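Local structure of transcriptional regulator nlh2 (Aquifex aeolicus, 4G3V) at residues 8-16 and 144-155. The protein probably activates sigma-54-dependent transcription under the control of its regulatory GAF domain, the fragment described here in an inactive state. Sequence-based numbering, arbitrary orientation.
Sequences EINVVNEIT and NFYQTINVIGNL
Leu155 pushes its CD1 methyl into a shallow hollow walled by Val12, Ile15 and Thr16. Ile15 CG2 lies 3.8 Å from that CD1, with Val12 CG1 a little farther off. The other branch of the leucine, CD2, rests 3.6 Å from Thr16 OG1. Three residues back along 144-155, Ile15 CD1 lies across the end of Ile152, 3.6 Å from Ile152 CD1 and close to its CG1 as well, the two side chains at about a right angle. Ile152 CG1 is anti to its carbonyl carbon (chi1 -68°), which carries the chain across toward helix 8-16. The remaining valine branch, Val12 CG2, settles 3.9 Å from Val151 CG1. The axes of 8-16 and 144-155 pass 10.7 Å apart at closest, at only 11° to each other, pointing the same way. In this GAF domain, helix 139-162 lies on the antiparallel sheet, with Ile152 on Ile130, while Ile15 also touches Val35 of helix 25-40. Asn154 hydrogen-bonds to Asn13 and Thr16 of the second subunit, whose Met158 packs on Leu155. At the far end Glu8 stretches out an extended arm, and the hydroxyl of Thr148 sits over the face of its carboxylate, OG1 3.3 Å from Glu8 CD. OE2 enters the notch between Asn144 and Phe145, 4.0 Å from Phe145 CD1. The poorly ordered Asn144 amide lies near OE2, its plane 27° from the carboxylate's, but ND2 is badly angled for a hydrogen bond. An alanine here, lacking the whole arm, would probably leave a gap over Thr148 OG1 and beside the Phe145 ring.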
# COMPACT_ATOMS: atom_id res chain seq x y z
N GLU A 8 10.30 -0.14 -5.77
CA GLU A 8 8.97 -0.51 -5.29
C GLU A 8 8.37 0.56 -4.40
O GLU A 8 7.18 0.90 -4.50
CB GLU A 8 9.03 -1.85 -4.54
CG GLU A 8 9.28 -3.02 -5.47
CD GLU A 8 9.57 -4.33 -4.75
OE1 GLU A 8 9.77 -4.32 -3.51
OE2 GLU A 8 9.61 -5.37 -5.44
N ILE A 9 9.21 1.12 -3.53
CA ILE A 9 8.76 2.20 -2.67
C ILE A 9 8.37 3.41 -3.52
O ILE A 9 7.28 4.00 -3.34
CB ILE A 9 9.87 2.58 -1.67
CG1 ILE A 9 10.00 1.47 -0.61
CG2 ILE A 9 9.57 3.92 -1.02
CD1 ILE A 9 11.30 1.51 0.19
N ASN A 10 9.23 3.75 -4.47
CA ASN A 10 8.97 4.89 -5.34
C ASN A 10 7.73 4.71 -6.22
O ASN A 10 6.97 5.66 -6.45
CB ASN A 10 10.21 5.23 -6.17
CG ASN A 10 11.33 5.82 -5.31
OD1 ASN A 10 11.07 6.43 -4.27
ND2 ASN A 10 12.59 5.65 -5.74
N VAL A 11 7.50 3.51 -6.73
CA VAL A 11 6.32 3.30 -7.58
C VAL A 11 5.03 3.39 -6.77
O VAL A 11 4.01 3.88 -7.26
CB VAL A 11 6.39 2.00 -8.43
CG1 VAL A 11 5.96 0.80 -7.64
CG2 VAL A 11 5.49 2.14 -9.67
N VAL A 12 5.06 2.90 -5.54
CA VAL A 12 3.90 3.03 -4.67
C VAL A 12 3.62 4.51 -4.38
O VAL A 12 2.47 4.96 -4.46
CB VAL A 12 4.10 2.23 -3.36
CG1 VAL A 12 3.12 2.69 -2.28
CG2 VAL A 12 3.96 0.74 -3.64
N ASN A 13 4.64 5.29 -4.07
CA ASN A 13 4.43 6.74 -3.89
C ASN A 13 3.87 7.39 -5.16
O ASN A 13 2.96 8.22 -5.09
CB ASN A 13 5.73 7.45 -3.50
CG ASN A 13 6.27 7.01 -2.17
OD1 ASN A 13 5.54 6.47 -1.34
ND2 ASN A 13 7.56 7.23 -1.95
N GLU A 14 4.40 7.01 -6.31
CA GLU A 14 3.99 7.60 -7.59
C GLU A 14 2.54 7.23 -7.92
O GLU A 14 1.76 8.06 -8.36
CB GLU A 14 4.93 7.14 -8.70
CG GLU A 14 4.55 7.59 -10.11
CD GLU A 14 4.63 9.09 -10.35
OE1 GLU A 14 4.96 9.86 -9.43
OE2 GLU A 14 4.37 9.48 -11.51
N ILE A 15 2.18 5.96 -7.70
CA ILE A 15 0.82 5.51 -7.94
C ILE A 15 -0.16 6.25 -7.05
O ILE A 15 -1.23 6.64 -7.50
CB ILE A 15 0.72 3.97 -7.78
CG1 ILE A 15 1.42 3.29 -8.98
CG2 ILE A 15 -0.72 3.51 -7.70
CD1 ILE A 15 1.62 1.78 -8.83
N THR A 16 0.20 6.48 -5.78
CA THR A 16 -0.69 7.21 -4.88
C THR A 16 -0.89 8.64 -5.36
O THR A 16 -2.00 9.18 -5.30
CB THR A 16 -0.14 7.18 -3.44
OG1 THR A 16 -0.02 5.82 -3.02
CG2 THR A 16 -1.02 7.92 -2.46
N ASN A 144 8.65 -11.81 -3.21
CA ASN A 144 8.80 -10.42 -2.79
C ASN A 144 8.00 -9.48 -3.68
O ASN A 144 7.34 -8.55 -3.20
CB ASN A 144 10.28 -10.02 -2.82
CG ASN A 144 10.49 -8.56 -2.46
OD1 ASN A 144 10.34 -8.17 -1.30
ND2 ASN A 144 10.85 -7.75 -3.45
N PHE A 145 8.03 -9.74 -4.98
CA PHE A 145 7.34 -8.90 -5.93
C PHE A 145 5.83 -8.97 -5.71
O PHE A 145 5.11 -7.97 -5.85
CB PHE A 145 7.69 -9.35 -7.35
CG PHE A 145 7.45 -8.32 -8.39
CD1 PHE A 145 8.40 -7.36 -8.65
CD2 PHE A 145 6.28 -8.31 -9.12
CE1 PHE A 145 8.19 -6.40 -9.62
CE2 PHE A 145 6.06 -7.36 -10.09
CZ PHE A 145 7.00 -6.40 -10.34
N TYR A 146 5.35 -10.15 -5.33
CA TYR A 146 3.94 -10.33 -5.10
C TYR A 146 3.42 -9.34 -4.06
O TYR A 146 2.31 -8.82 -4.21
CB TYR A 146 3.60 -11.76 -4.66
CG TYR A 146 2.46 -11.77 -3.68
CD1 TYR A 146 1.19 -11.37 -4.08
CD2 TYR A 146 2.65 -12.13 -2.36
CE1 TYR A 146 0.13 -11.33 -3.18
CE2 TYR A 146 1.60 -12.10 -1.46
CZ TYR A 146 0.35 -11.70 -1.87
OH TYR A 146 -0.70 -11.68 -0.98
N GLN A 147 4.19 -9.07 -3.02
CA GLN A 147 3.72 -8.20 -1.94
C GLN A 147 3.40 -6.82 -2.52
O GLN A 147 2.38 -6.19 -2.18
CB GLN A 147 4.78 -8.08 -0.82
CG GLN A 147 4.27 -7.35 0.45
CD GLN A 147 5.25 -7.42 1.64
OE1 GLN A 147 6.38 -7.88 1.50
NE2 GLN A 147 4.79 -6.96 2.81
N THR A 148 4.26 -6.36 -3.41
CA THR A 148 4.07 -5.05 -4.01
C THR A 148 2.84 -4.99 -4.93
O THR A 148 2.09 -4.01 -4.91
CB THR A 148 5.32 -4.61 -4.76
OG1 THR A 148 6.36 -4.36 -3.81
CG2 THR A 148 5.07 -3.35 -5.54
N ILE A 149 2.60 -6.03 -5.71
CA ILE A 149 1.39 -6.06 -6.53
C ILE A 149 0.15 -6.06 -5.62
O ILE A 149 -0.86 -5.41 -5.91
CB ILE A 149 1.39 -7.24 -7.51
CG1 ILE A 149 2.60 -7.14 -8.45
CG2 ILE A 149 0.07 -7.30 -8.31
CD1 ILE A 149 2.63 -5.88 -9.27
N ASN A 150 0.22 -6.79 -4.50
CA ASN A 150 -0.90 -6.76 -3.57
C ASN A 150 -1.15 -5.35 -3.04
O ASN A 150 -2.30 -4.93 -2.90
CB ASN A 150 -0.69 -7.71 -2.41
CG ASN A 150 -1.92 -7.77 -1.50
OD1 ASN A 150 -2.97 -8.28 -1.89
ND2 ASN A 150 -1.80 -7.21 -0.29
N VAL A 151 -0.08 -4.63 -2.74
CA VAL A 151 -0.21 -3.25 -2.28
C VAL A 151 -0.90 -2.41 -3.34
O VAL A 151 -1.79 -1.62 -3.04
CB VAL A 151 1.16 -2.63 -1.95
CG1 VAL A 151 1.04 -1.11 -1.84
CG2 VAL A 151 1.72 -3.22 -0.66
N ILE A 152 -0.52 -2.61 -4.60
CA ILE A 152 -1.12 -1.83 -5.68
C ILE A 152 -2.61 -2.14 -5.82
O ILE A 152 -3.42 -1.25 -6.04
CB ILE A 152 -0.35 -2.01 -6.98
CG1 ILE A 152 1.04 -1.35 -6.80
CG2 ILE A 152 -1.10 -1.36 -8.16
CD1 ILE A 152 1.98 -1.63 -7.88
N GLY A 153 -3.00 -3.40 -5.62
CA GLY A 153 -4.41 -3.76 -5.64
C GLY A 153 -5.19 -3.02 -4.56
O GLY A 153 -6.33 -2.59 -4.77
N ASN A 154 -4.58 -2.86 -3.40
CA ASN A 154 -5.19 -2.10 -2.31
C ASN A 154 -5.31 -0.60 -2.61
O ASN A 154 -6.34 0.03 -2.31
CB ASN A 154 -4.42 -2.33 -1.03
CG ASN A 154 -4.77 -3.66 -0.37
OD1 ASN A 154 -5.80 -3.78 0.26
ND2 ASN A 154 -3.94 -4.67 -0.55
N LEU A 155 -4.26 -0.01 -3.20
CA LEU A 155 -4.33 1.38 -3.62
C LEU A 155 -5.46 1.53 -4.61
O LEU A 155 -6.20 2.53 -4.60
CB LEU A 155 -3.02 1.83 -4.24
CG LEU A 155 -1.80 1.87 -3.32
CD1 LEU A 155 -0.56 2.21 -4.12
CD2 LEU A 155 -1.99 2.87 -2.20